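Local coordinates for bartonella effector protein (Bep) substrate of VirB T4SS (Bartonella sp. 1-1C, PDB 4PY3) that is a type IV-secreted effector with an N-terminal domain of the Fic family, whose members typically transfer AMP from ATP to target proteins, though its own activity is uncertain, at residues A[15-20]-A[26-31]; A[82-85]-A[91-94]; A[145-150]-A[205-210]; A[133-138]-A[215-220]; A[46-51]-A[63-68]. All coordinates share one frame; numbering follows the deposited sequence.

Contact 1. Residues A[15-20]-A[26-31]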
# COMPACT_ATOMS: atom_id res chain seq x y z
N TYR A 15 -8.27 -20.50 -1.83
CA TYR A 15 -8.93 -21.79 -1.50
C TYR A 15 -8.44 -22.93 -2.40
O TYR A 15 -8.04 -22.68 -3.53
CB TYR A 15 -10.46 -21.67 -1.59
CG TYR A 15 -11.06 -20.84 -0.49
CD1 TYR A 15 -11.19 -21.35 0.80
CD2 TYR A 15 -11.51 -19.54 -0.73
CE1 TYR A 15 -11.76 -20.59 1.81
CE2 TYR A 15 -12.07 -18.77 0.29
CZ TYR A 15 -12.19 -19.30 1.55
OH TYR A 15 -12.75 -18.54 2.54
N PRO A 16 -8.45 -24.18 -1.92
CA PRO A 16 -7.94 -25.28 -2.76
C PRO A 16 -8.79 -25.56 -3.99
O PRO A 16 -8.29 -26.07 -4.97
CB PRO A 16 -7.98 -26.50 -1.84
CG PRO A 16 -8.13 -25.95 -0.46
CD PRO A 16 -8.88 -24.67 -0.60
N HIS A 17 -10.06 -25.18 -3.91
CA HIS A 17 -11.02 -25.46 -4.96
C HIS A 17 -11.52 -24.20 -5.69
O HIS A 17 -12.17 -24.33 -6.73
CB HIS A 17 -12.22 -26.24 -4.39
CG HIS A 17 -13.07 -25.44 -3.46
ND1 HIS A 17 -12.58 -24.84 -2.32
CD2 HIS A 17 -14.38 -25.12 -3.52
CE1 HIS A 17 -13.55 -24.20 -1.71
NE2 HIS A 17 -14.66 -24.34 -2.42
N MET A 18 -11.21 -23.02 -5.18
CA MET A 18 -11.49 -21.75 -5.88
C MET A 18 -10.35 -20.72 -5.81
O MET A 18 -9.58 -20.68 -4.86
CB MET A 18 -12.76 -21.13 -5.33
CG MET A 18 -13.93 -22.07 -5.23
SD MET A 18 -15.52 -21.23 -5.13
CE MET A 18 -15.60 -20.54 -6.77
N ASN A 19 -10.24 -19.88 -6.84
CA ASN A 19 -9.16 -18.85 -6.86
C ASN A 19 -9.29 -17.76 -5.86
O ASN A 19 -8.40 -16.92 -5.77
CB ASN A 19 -9.21 -17.99 -8.10
CG ASN A 19 -9.14 -18.75 -9.35
OD1 ASN A 19 -8.65 -19.86 -9.36
ND2 ASN A 19 -9.62 -18.15 -10.43
N THR A 20 -10.47 -17.64 -5.29
CA THR A 20 -10.75 -16.61 -4.35
C THR A 20 -9.82 -16.70 -3.15
O THR A 20 -9.44 -17.79 -2.72
CB THR A 20 -12.20 -16.77 -3.93
OG1 THR A 20 -13.04 -16.65 -5.09
CG2 THR A 20 -12.59 -15.76 -2.90
N ASN A 26 -15.75 -16.61 4.93
CA ASN A 26 -16.04 -17.82 4.16
C ASN A 26 -16.78 -17.50 2.86
O ASN A 26 -17.62 -18.25 2.41
CB ASN A 26 -16.84 -18.82 5.01
CG ASN A 26 -16.15 -19.17 6.32
OD1 ASN A 26 -16.81 -19.21 7.34
ND2 ASN A 26 -14.84 -19.41 6.31
N ILE A 27 -16.44 -16.36 2.26
CA ILE A 27 -17.04 -15.92 1.00
C ILE A 27 -16.23 -16.45 -0.18
O ILE A 27 -15.01 -16.28 -0.23
CB ILE A 27 -17.11 -14.38 0.92
CG1 ILE A 27 -18.14 -13.86 1.92
CG2 ILE A 27 -17.47 -13.92 -0.49
CD1 ILE A 27 -18.13 -12.36 2.10
N MET A 28 -16.93 -17.06 -1.13
CA MET A 28 -16.28 -17.75 -2.25
C MET A 28 -16.28 -16.94 -3.53
O MET A 28 -15.51 -17.22 -4.44
CB MET A 28 -16.97 -19.09 -2.49
CG MET A 28 -17.07 -19.97 -1.25
SD MET A 28 -15.44 -20.29 -0.54
CE MET A 28 -15.77 -21.79 0.39
N SER A 29 -17.13 -15.93 -3.61
CA SER A 29 -17.16 -15.04 -4.77
C SER A 29 -16.14 -13.91 -4.59
O SER A 29 -16.17 -13.20 -3.60
CB SER A 29 -18.56 -14.46 -4.97
OG SER A 29 -18.53 -13.39 -5.90
N THR A 30 -15.23 -13.77 -5.55
CA THR A 30 -14.23 -12.71 -5.51
C THR A 30 -14.91 -11.33 -5.57
O THR A 30 -14.46 -10.40 -4.90
CB THR A 30 -13.20 -12.87 -6.65
OG1 THR A 30 -12.35 -13.98 -6.36
CG2 THR A 30 -12.34 -11.61 -6.81
N LYS A 31 -15.97 -11.22 -6.35
CA LYS A 31 -16.72 -9.98 -6.46
C LYS A 31 -17.35 -9.57 -5.12
O LYS A 31 -17.19 -8.44 -4.68
CB LYS A 31 -17.81 -10.11 -7.53

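Contact 2. Residues A[82-85]-A[91-94]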
# COMPACT_ATOMS: atom_id res chain seq x y z
N ASP A 82 6.45 -12.08 2.63
CA ASP A 82 7.64 -12.85 3.00
C ASP A 82 7.46 -13.53 4.35
O ASP A 82 8.30 -14.35 4.75
CB ASP A 82 8.89 -11.94 3.05
CG ASP A 82 8.70 -10.72 3.91
OD1 ASP A 82 7.57 -10.42 4.34
OD2 ASP A 82 9.68 -9.98 4.12
N PHE A 83 6.40 -13.18 5.07
CA PHE A 83 6.12 -13.82 6.34
C PHE A 83 5.44 -15.18 6.08
O PHE A 83 4.42 -15.25 5.39
CB PHE A 83 5.22 -12.95 7.20
CG PHE A 83 5.03 -13.48 8.58
CD1 PHE A 83 5.91 -13.15 9.60
CD2 PHE A 83 3.95 -14.33 8.87
CE1 PHE A 83 5.73 -13.65 10.87
CE2 PHE A 83 3.77 -14.83 10.14
CZ PHE A 83 4.66 -14.49 11.14
N SER A 84 6.02 -16.22 6.66
CA SER A 84 5.45 -17.56 6.53
C SER A 84 4.25 -17.64 7.43
O SER A 84 4.42 -17.86 8.63
CB SER A 84 6.45 -18.65 6.97
OG SER A 84 7.17 -19.08 5.85
N PHE A 85 3.06 -17.51 6.85
CA PHE A 85 1.85 -17.39 7.63
C PHE A 85 1.10 -18.72 7.77
O PHE A 85 0.83 -19.39 6.78
CB PHE A 85 0.92 -16.38 7.01
CG PHE A 85 -0.32 -16.17 7.82
CD1 PHE A 85 -0.27 -15.39 8.97
CD2 PHE A 85 -1.51 -16.80 7.49
CE1 PHE A 85 -1.39 -15.21 9.75
CE2 PHE A 85 -2.64 -16.62 8.26
CZ PHE A 85 -2.58 -15.85 9.41
N THR A 91 -2.60 -24.77 6.88
CA THR A 91 -1.70 -24.53 5.75
C THR A 91 -0.82 -23.33 5.98
O THR A 91 -1.15 -22.46 6.78
CB THR A 91 -2.46 -24.34 4.42
OG1 THR A 91 -3.29 -23.17 4.48
CG2 THR A 91 -3.31 -25.57 4.11
N VAL A 92 0.28 -23.29 5.26
CA VAL A 92 1.29 -22.25 5.44
C VAL A 92 1.46 -21.49 4.12
O VAL A 92 1.75 -22.09 3.08
CB VAL A 92 2.63 -22.86 5.91
CG1 VAL A 92 3.69 -21.79 6.13
CG2 VAL A 92 2.43 -23.64 7.19
N ALA A 93 1.29 -20.18 4.16
CA ALA A 93 1.32 -19.37 2.94
C ALA A 93 2.43 -18.35 2.92
O ALA A 93 2.78 -17.73 3.92
CB ALA A 93 -0.02 -18.68 2.72
N GLU A 94 2.97 -18.17 1.72
CA GLU A 94 4.06 -17.26 1.48
C GLU A 94 4.03 -16.94 -0.01
O GLU A 94 3.64 -17.78 -0.81
CB GLU A 94 5.34 -18.01 1.87
CG GLU A 94 6.61 -17.20 1.85
CD GLU A 94 7.83 -18.03 2.16
OE1 GLU A 94 7.70 -19.08 2.84
OE2 GLU A 94 8.93 -17.66 1.71

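Contact 3. Residues A[145-150]-A[205-210]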
# COMPACT_ATOMS: atom_id res chain seq x y z
N LEU A 145 9.01 8.59 -3.04
CA LEU A 145 8.82 7.58 -2.00
C LEU A 145 7.61 6.68 -2.30
O LEU A 145 7.63 5.48 -2.00
CB LEU A 145 8.70 8.24 -0.60
CG LEU A 145 9.80 8.55 0.42
CD1 LEU A 145 10.61 9.67 -0.15
CD2 LEU A 145 9.50 8.95 1.90
N PHE A 146 6.56 7.25 -2.90
CA PHE A 146 5.37 6.49 -3.26
C PHE A 146 5.67 5.47 -4.35
O PHE A 146 5.25 4.30 -4.27
CB PHE A 146 4.26 7.41 -3.75
CG PHE A 146 2.91 6.74 -3.81
CD1 PHE A 146 2.12 6.69 -2.68
CD2 PHE A 146 2.44 6.17 -4.98
CE1 PHE A 146 0.87 6.09 -2.71
CE2 PHE A 146 1.18 5.57 -5.02
CZ PHE A 146 0.40 5.52 -3.88
N VAL A 147 6.41 5.91 -5.36
CA VAL A 147 6.85 5.02 -6.44
C VAL A 147 7.68 3.86 -5.88
O VAL A 147 7.48 2.71 -6.26
CB VAL A 147 7.67 5.79 -7.51
CG1 VAL A 147 8.46 4.84 -8.40
CG2 VAL A 147 6.74 6.65 -8.35
N PHE A 148 8.60 4.19 -4.98
CA PHE A 148 9.46 3.19 -4.37
C PHE A 148 8.63 2.14 -3.61
O PHE A 148 8.74 0.94 -3.87
CB PHE A 148 10.48 3.86 -3.45
CG PHE A 148 11.39 2.89 -2.73
CD1 PHE A 148 11.96 1.82 -3.40
CD2 PHE A 148 11.68 3.05 -1.39
CE1 PHE A 148 12.79 0.92 -2.75
CE2 PHE A 148 12.50 2.16 -0.73
CZ PHE A 148 13.06 1.09 -1.40
N LEU A 149 7.77 2.60 -2.71
CA LEU A 149 6.95 1.70 -1.91
C LEU A 149 6.03 0.86 -2.78
O LEU A 149 5.85 -0.34 -2.53
CB LEU A 149 6.12 2.49 -0.90
CG LEU A 149 5.22 1.62 -0.01
CD1 LEU A 149 6.03 0.59 0.77
CD2 LEU A 149 4.42 2.48 0.96
N ASN A 150 5.45 1.49 -3.79
CA ASN A 150 4.58 0.78 -4.71
C ASN A 150 5.27 -0.41 -5.36
O ASN A 150 4.66 -1.48 -5.52
CB ASN A 150 4.05 1.71 -5.79
CG ASN A 150 3.06 1.00 -6.70
OD1 ASN A 150 1.95 0.68 -6.28
ND2 ASN A 150 3.48 0.70 -7.91
N LYS A 205 7.58 11.54 -12.94
CA LYS A 205 6.91 12.73 -13.47
C LYS A 205 5.40 12.68 -13.30
O LYS A 205 4.80 13.54 -12.64
CB LYS A 205 7.36 13.05 -14.91
CG LYS A 205 8.80 13.50 -14.98
CD LYS A 205 9.03 14.89 -14.42
CE LYS A 205 10.50 15.13 -14.07
NZ LYS A 205 10.75 14.76 -12.65
N GLU A 206 4.77 11.63 -13.82
CA GLU A 206 3.32 11.49 -13.67
C GLU A 206 2.86 11.40 -12.22
O GLU A 206 1.76 11.80 -11.92
CB GLU A 206 2.75 10.36 -14.46
CG GLU A 206 1.32 10.53 -14.98
CD GLU A 206 1.06 11.55 -16.08
OE1 GLU A 206 1.70 12.63 -16.14
OE2 GLU A 206 0.13 11.26 -16.89
N MET A 207 3.69 10.84 -11.35
CA MET A 207 3.35 10.74 -9.94
C MET A 207 3.41 12.12 -9.30
O MET A 207 2.54 12.47 -8.50
CB MET A 207 4.30 9.76 -9.21
CG MET A 207 3.86 9.39 -7.80
SD MET A 207 2.29 8.51 -7.75
CE MET A 207 2.75 6.97 -8.55
N LYS A 208 4.44 12.88 -9.65
CA LYS A 208 4.53 14.29 -9.22
C LYS A 208 3.32 15.08 -9.66
O LYS A 208 2.72 15.79 -8.87
CB LYS A 208 5.78 14.95 -9.78
N SER A 209 2.98 14.95 -10.93
CA SER A 209 1.80 15.61 -11.50
C SER A 209 0.52 15.24 -10.74
O SER A 209 -0.28 16.11 -10.41
CB SER A 209 1.67 15.26 -12.99
OG SER A 209 0.38 15.57 -13.48
N LEU A 210 0.34 13.95 -10.47
CA LEU A 210 -0.80 13.48 -9.68
C LEU A 210 -0.82 14.11 -8.30
O LEU A 210 -1.84 14.62 -7.85
CB LEU A 210 -0.76 11.95 -9.54
CG LEU A 210 -1.79 11.32 -8.60
CD1 LEU A 210 -3.20 11.43 -9.16
CD2 LEU A 210 -1.45 9.86 -8.34

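Contact 4. Residues A[133-138]-A[215-220]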
# COMPACT_ATOMS: atom_id res chain seq x y z
N LEU A 133 8.70 21.33 4.92
CA LEU A 133 8.88 21.56 3.50
C LEU A 133 7.72 22.35 2.92
O LEU A 133 6.62 22.36 3.47
CB LEU A 133 8.98 20.24 2.74
CG LEU A 133 10.12 19.27 3.15
CD1 LEU A 133 9.99 17.91 2.49
CD2 LEU A 133 11.45 19.88 2.77
N SER A 134 7.97 22.99 1.79
CA SER A 134 6.90 23.61 1.03
C SER A 134 6.08 22.54 0.36
O SER A 134 6.56 21.43 0.17
CB SER A 134 7.46 24.50 -0.05
N ARG A 135 4.85 22.88 -0.02
CA ARG A 135 3.97 21.95 -0.71
C ARG A 135 4.63 21.36 -1.96
O ARG A 135 4.49 20.17 -2.23
CB ARG A 135 2.65 22.63 -1.09
CG ARG A 135 1.58 21.65 -1.54
CD ARG A 135 0.20 22.27 -1.73
NE ARG A 135 -0.38 22.04 -3.06
CZ ARG A 135 0.06 22.55 -4.20
NH1 ARG A 135 1.11 23.37 -4.22
NH2 ARG A 135 -0.56 22.25 -5.33
N GLU A 136 5.35 22.19 -2.71
CA GLU A 136 6.06 21.74 -3.91
C GLU A 136 7.14 20.72 -3.57
O GLU A 136 7.25 19.69 -4.23
CB GLU A 136 6.67 22.92 -4.67
N GLU A 137 7.94 21.02 -2.55
CA GLU A 137 9.02 20.13 -2.13
C GLU A 137 8.47 18.82 -1.58
O GLU A 137 9.02 17.76 -1.85
CB GLU A 137 9.89 20.81 -1.10
N PHE A 138 7.40 18.91 -0.80
CA PHE A 138 6.73 17.74 -0.28
C PHE A 138 6.24 16.84 -1.41
O PHE A 138 6.53 15.65 -1.43
CB PHE A 138 5.56 18.13 0.61
CG PHE A 138 4.73 16.95 1.01
CD1 PHE A 138 5.13 16.14 2.05
CD2 PHE A 138 3.58 16.61 0.30
CE1 PHE A 138 4.39 15.02 2.41
CE2 PHE A 138 2.84 15.50 0.65
CZ PHE A 138 3.24 14.70 1.70
N SER A 215 -2.90 17.20 -3.83
CA SER A 215 -2.48 18.00 -2.68
C SER A 215 -2.98 19.44 -2.73
O SER A 215 -2.72 20.22 -1.82
CB SER A 215 -0.96 17.99 -2.55
OG SER A 215 -0.38 18.73 -3.60
N ASP A 216 -3.70 19.79 -3.80
CA ASP A 216 -4.19 21.14 -4.00
C ASP A 216 -5.50 21.38 -3.25
O ASP A 216 -6.54 20.87 -3.65
CB ASP A 216 -4.40 21.38 -5.50
CG ASP A 216 -4.65 22.84 -5.83
OD1 ASP A 216 -5.14 23.60 -4.97
OD2 ASP A 216 -4.35 23.23 -6.98
N PRO A 217 -5.47 22.21 -2.18
CA PRO A 217 -6.66 22.43 -1.34
C PRO A 217 -7.92 22.80 -2.11
O PRO A 217 -9.03 22.50 -1.66
CB PRO A 217 -6.25 23.59 -0.43
CG PRO A 217 -4.76 23.55 -0.41
CD PRO A 217 -4.35 23.07 -1.77
N LYS A 218 -7.74 23.48 -3.24
CA LYS A 218 -8.84 23.78 -4.14
C LYS A 218 -9.48 22.53 -4.71
O LYS A 218 -10.52 22.65 -5.32
CB LYS A 218 -8.38 24.71 -5.27
N LYS A 219 -8.87 21.35 -4.54
CA LYS A 219 -9.58 20.06 -4.72
C LYS A 219 -11.04 20.12 -4.22
O LYS A 219 -11.92 19.48 -4.80
CB LYS A 219 -8.86 18.93 -3.97
N ILE A 220 -11.28 20.89 -3.15
CA ILE A 220 -12.63 21.20 -2.69
C ILE A 220 -13.43 21.95 -3.76
O ILE A 220 -13.55 21.51 -4.90
CB ILE A 220 -12.59 22.06 -1.42

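Contact 5. Residues A[46-51]-A[63-68]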
# COMPACT_ATOMS: atom_id res chain seq x y z
N ILE A 46 -12.59 4.84 10.07
CA ILE A 46 -13.27 5.74 11.01
C ILE A 46 -12.60 5.71 12.38
O ILE A 46 -12.34 6.76 12.98
CB ILE A 46 -14.77 5.41 11.13
CG1 ILE A 46 -15.48 5.76 9.82
CG2 ILE A 46 -15.41 6.17 12.29
CD1 ILE A 46 -16.90 5.26 9.75
N ASN A 47 -12.30 4.52 12.89
CA ASN A 47 -11.61 4.41 14.17
C ASN A 47 -10.16 4.84 14.06
O ASN A 47 -9.65 5.53 14.93
CB ASN A 47 -11.74 3.01 14.73
CG ASN A 47 -13.12 2.75 15.28
OD1 ASN A 47 -13.60 3.50 16.14
ND2 ASN A 47 -13.78 1.72 14.80
N LEU A 48 -9.51 4.46 12.98
CA LEU A 48 -8.14 4.88 12.72
C LEU A 48 -7.98 6.41 12.70
O LEU A 48 -6.99 6.94 13.22
CB LEU A 48 -7.70 4.30 11.38
CG LEU A 48 -6.23 4.52 11.05
CD1 LEU A 48 -5.38 3.62 11.92
CD2 LEU A 48 -5.93 4.26 9.58
N ASN A 49 -8.94 7.11 12.11
CA ASN A 49 -8.88 8.57 12.05
C ASN A 49 -8.99 9.26 13.40
O ASN A 49 -8.67 10.43 13.52
CB ASN A 49 -9.95 9.12 11.11
CG ASN A 49 -9.64 8.86 9.65
OD1 ASN A 49 -8.51 8.53 9.30
ND2 ASN A 49 -10.65 8.98 8.80
N LYS A 50 -9.46 8.53 14.41
CA LYS A 50 -9.50 9.07 15.77
C LYS A 50 -8.15 8.98 16.47
O LYS A 50 -7.97 9.60 17.52
CB LYS A 50 -10.51 8.31 16.63
CG LYS A 50 -11.93 8.41 16.15
CD LYS A 50 -12.84 7.63 17.09
CE LYS A 50 -14.14 7.25 16.40
NZ LYS A 50 -15.02 6.48 17.33
N GLU A 51 -7.19 8.24 15.89
CA GLU A 51 -5.91 8.06 16.61
C GLU A 51 -4.87 9.14 16.19
O GLU A 51 -4.92 9.70 15.07
CB GLU A 51 -5.38 6.59 16.73
CG GLU A 51 -5.01 5.86 15.46
CD GLU A 51 -5.10 4.32 15.71
OE1 GLU A 51 -4.32 3.92 16.58
OE2 GLU A 51 -5.92 3.51 15.15
N LYS A 63 2.17 -1.61 8.27
CA LYS A 63 1.61 -2.90 8.62
C LYS A 63 0.40 -2.76 9.52
O LYS A 63 -0.58 -3.49 9.37
CB LYS A 63 2.66 -3.79 9.29
CG LYS A 63 3.67 -4.35 8.31
CD LYS A 63 4.56 -5.38 8.99
CE LYS A 63 5.91 -4.83 9.32
NZ LYS A 63 6.81 -5.95 9.74
N TYR A 64 0.47 -1.82 10.47
CA TYR A 64 -0.64 -1.58 11.38
C TYR A 64 -1.87 -1.10 10.60
O TYR A 64 -3.00 -1.51 10.90
CB TYR A 64 -0.26 -0.58 12.48
CG TYR A 64 -1.44 -0.12 13.30
CD1 TYR A 64 -2.00 -0.94 14.27
CD2 TYR A 64 -2.01 1.14 13.10
CE1 TYR A 64 -3.09 -0.52 15.03
CE2 TYR A 64 -3.09 1.56 13.84
CZ TYR A 64 -3.63 0.74 14.80
OH TYR A 64 -4.69 1.17 15.55
N ILE A 65 -1.67 -0.25 9.60
CA ILE A 65 -2.77 0.21 8.78
C ILE A 65 -3.41 -0.96 8.05
O ILE A 65 -4.63 -1.09 8.03
CB ILE A 65 -2.32 1.25 7.75
CG1 ILE A 65 -1.95 2.55 8.46
CG2 ILE A 65 -3.42 1.53 6.73
CD1 ILE A 65 -1.02 3.43 7.66
N HIS A 66 -2.58 -1.79 7.44
CA HIS A 66 -3.05 -2.96 6.70
C HIS A 66 -3.79 -3.89 7.66
O HIS A 66 -4.85 -4.41 7.34
CB HIS A 66 -1.88 -3.68 6.05
CG HIS A 66 -2.28 -4.74 5.08
ND1 HIS A 66 -2.67 -6.00 5.49
CD2 HIS A 66 -2.37 -4.74 3.73
CE1 HIS A 66 -2.98 -6.73 4.43
NE2 HIS A 66 -2.81 -5.99 3.35
N GLN A 67 -3.23 -4.04 8.87
CA GLN A 67 -3.86 -4.86 9.90
C GLN A 67 -5.27 -4.34 10.18
O GLN A 67 -6.24 -5.10 10.17
CB GLN A 67 -3.03 -4.87 11.18
CG GLN A 67 -3.32 -6.06 12.08
CD GLN A 67 -2.34 -6.22 13.23
OE1 GLN A 67 -1.25 -5.66 13.22
NE2 GLN A 67 -2.73 -7.00 14.23
N ARG A 68 -5.40 -3.04 10.42
CA ARG A 68 -6.70 -2.46 10.73
C ARG A 68 -7.67 -2.55 9.57
O ARG A 68 -8.85 -2.78 9.76
CB ARG A 68 -6.55 -1.01 11.18
CG ARG A 68 -6.00 -0.86 12.59
CD ARG A 68 -6.99 -1.39 13.60
NE ARG A 68 -6.57 -1.16 14.97
CZ ARG A 68 -6.95 -1.90 16.01
NH1 ARG A 68 -7.75 -2.95 15.86
NH2 ARG A 68 -6.51 -1.59 17.23

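Contact 1. Residues A[15-20]-A[26-31]
Met28 bends sharply at chi2 (-57°), and Tyr15 has its ring swung beside its own backbone N (chi1 -71°); between them these two turns bring the thioether sulfur over the phenol. Met28 SD sits over one face of the Tyr15 ring, offset toward the rim, 4.0 Å from the ring centroid and 18° from the normal. The two side chains cross at about a right angle. The far end of the phenol is held too, because Tyr15 OH is hydrogen-bonded to Asn23 N in the connecting loop. Met28 CE runs on past the phenol to the edge of the His17 ring, lying in its plane 3.9 Å from His17 CE1. Nearer the backbone, Met28 CB meets Met18 SD at 3.7 Å, and Met18 CG in turn lies over a face of the imidazole.

The polar half of the contact centres on Thr20, the buried residue here. Thr20 OG1 donates to Met28 O at 2.6 Å, approaching from above the carbonyl plane, and accepts from Thr30 OG1 at 3.0 Å, so one hydroxyl gives and receives across the gap. The methyl Thr20 CG2 rests 3.6 Å from Ile27 O. A backbone bond from Tyr15 N to Thr20 O, 3.1 Å, closes the 15-20 loop on itself and presents Tyr15 and Thr20 together.

Thr20 also touches Leu33 on helix 30-48. The arrangement is thus a Met-aromatic contact set beside a helix start, where Ser29 is the N-cap and its OG accepts a hydrogen bond from Lys32 N.

Contact 2. Residues A[82-85]-A[91-94]
Phe85 O is approached by two groups of the opposing strand: Ala93 N donates to it at 2.8 Å, and Val92 CA makes a C-H...O contact at 3.2 Å. The reciprocal bond runs from Phe85 N to Ala93 O, 3.0 Å long and nearly straight at 172°. These two reciprocal bonds make Phe85 and Ala93 an antiparallel hydrogen-bonded pair; each N-H also lies in its acceptor's carbonyl plane, and the two side chains leave the hairpin on the same face. With CG trans to the backbone N (chi1 -177°), the Phe85 ring is carried away from the partner strand to meet Phe87 edge-to-face. The methyl of Ala93 packs on Phe87 and Tyr13.

Further along, Glu94 stretches out an extended chain, and its OE1 takes a weak hydrogen bond from Ser84 OG at 3.1 Å. Ser84 CB and Val92 CG1 approach more loosely, at 4.3 Å. A short hairpin at this point of a Fic domain probably corresponds to the flap that, in relatives, lines up the target segment.

Strands 85-86 and 92-93 form a small sheet in a largely helical chain, which in chain order falls between helices 59-70 and 113-126, with the N-terminal loop joining through Asn12 ND2 to Val92 O.

Contact 3. Residues A[145-150]-A[205-210]
Met207 reaches across from helix 205-214 and meets Phe146 of helix 135-152 at about a right angle, side chain against side chain, both residues being buried. Its sulfur comes obliquely to the ring: Met207 SD lies 4.6 Å from the Phe146 ring centroid and 53° from the normal, with Phe146 CD2 the nearest ring atom at 3.6 Å. The terminal methyl stays on the same corner of the phenyl, Met207 CE being 3.7 Å from Phe146 CD2. This is a Met-aromatic contact, and no hydrogen bond crosses between 145-150 and 205-210. The hooked shape of Met207 makes it possible: CG leaves trans to the backbone N, and the chain then bends at both chi2 (63°) and chi3 (67°), wrapping the methyl back toward helix 135-152.

Val147 takes the inner part of the hook. It and Met207 slide past each other in opposite directions, with Val147 CG2 4.0 Å from Met207 CE and equally near CG and CB. The nearest CA atoms, those of Val147 and Met207, are 7.6 Å apart, and the Met207 side chain lies between the helices.

In the Fic fold, a central helix like 135-152 leads into the Fic-motif loop, which in this chain would be the link to helix 159-173 and departs from the usual motif; this contact packs a later helix against it. Phe146 belongs to an aromatic cluster, meeting Phe167 and Phe211 edge-to-face and the ring of Phe180 at a moderate tilt. Met207 also touches Ala191 of helix 185-197.

Contact 4. Residues A[133-138]-A[215-220]
The beginning of helix 135-152 meets the chain just past helix 205-214, where Arg135 reaches over to Ser215 and Asp216 at the entrance to an Asx turn. Arg135 leaves its helix with CG trans to the backbone N (chi1 -168°), runs extended as far as CD, and bends at chi3. Arg135 NE then makes a weak hydrogen bond to Ser215 O, 3.2 Å long and bent to 144° at the hydrogen. The carbonyl meets the guanidinium at its edge, near the plane. As a looser touch, Arg135 CD lies 3.6 Å from Ser215 O.

The Ser215 hydroxyl is turned back to the last turn of helix 205-214, where OG is hydrogen-bonded with Phe211 O and Glu212 O. Beyond it, Asp216 CB approaches Arg135 NH2 at 3.9 Å. The carboxylate stands steeply to the guanidinium, their planes 70° apart, and Asp216 OD2 remains 4.2 Å from Arg135 NH2, well out of the guanidinium plane, so opposite charges are near each other without forming a salt bridge. The other oxygen is engaged within its own segment: Asp216 OD1 accepts a hydrogen bond from Lys218 N at 3.1 Å, the bond that defines the Asx turn leading into the 3-10 turn 217-219. Pro217 CD lies at the margin, 4.3 Å from Arg135 NE.

Arg135 NH2 also has a weak bond to Glu212 O. The guanidinium is therefore turned mainly to backbone carbonyls at the C-terminal end of helix 205-214, where a positive charge would probably be favoured by the helix dipole; Asp216 should add a modest electrostatic pull, and no single strong bond carries the contact.

Contact 5. Residues A[46-51]-A[63-68]
Leu48 and Glu51 bound a type I turn, closed by Glu51 N to Leu48 O at 3.0 Å, which brings both residues up to Tyr64 on helix 59-70. The contact is a helix-helix junction of this Fic domain construct: the C-terminal end of helix 30-48 packs beside helix 59-70, and Val165 of helix 159-173 touches both Leu48 and Ile65. Leu48 and Tyr64 slide past each other in opposite directions, with Leu48 CD1 3.6 Å from Tyr64 CE2, oblique to the ring. The second methyl, Leu48 CD2, makes a loose approach to Ile65 CG1 at 4.5 Å.

Glu51 and Tyr64 approach each other from opposite directions. Glu51 CG sits between its backbone N and carbonyl carbon (chi1 64°), and the chain beyond extends until the carboxylate meets the hydroxyl. Tyr64 OH donates to Glu51 OE2 at 2.7 Å, on the syn side and 23° out of the carboxylate plane, while the oxygen lies in the plane of the ring at its edge. Arg68 covers a ring face with its CG and forms a salt bridge to Glu71 through NH1. Arg68 NE donates to Tyr64 OH at 3.0 Å, almost perfectly straight and within the guanidinium plane.

From the N terminus, contact 1 closes a short loop against the start of helix 30-48, and contact 5 follows at that helix's other end, tying it to helix 59-70. Contact 2 then closes the small hairpin, its nearest atoms about 7 Å from those of both contact 1 and contact 5. These three lie in series. The later pair is different: contact 4 joins residues far apart in sequence, and contact 3 falls wholly within the span it closes, both drawing on helix 135-152 and bringing it to helix 205-214 or the chain just after. Their centres are about 15 Å apart, across the chain's centre from contacts 1 and 2.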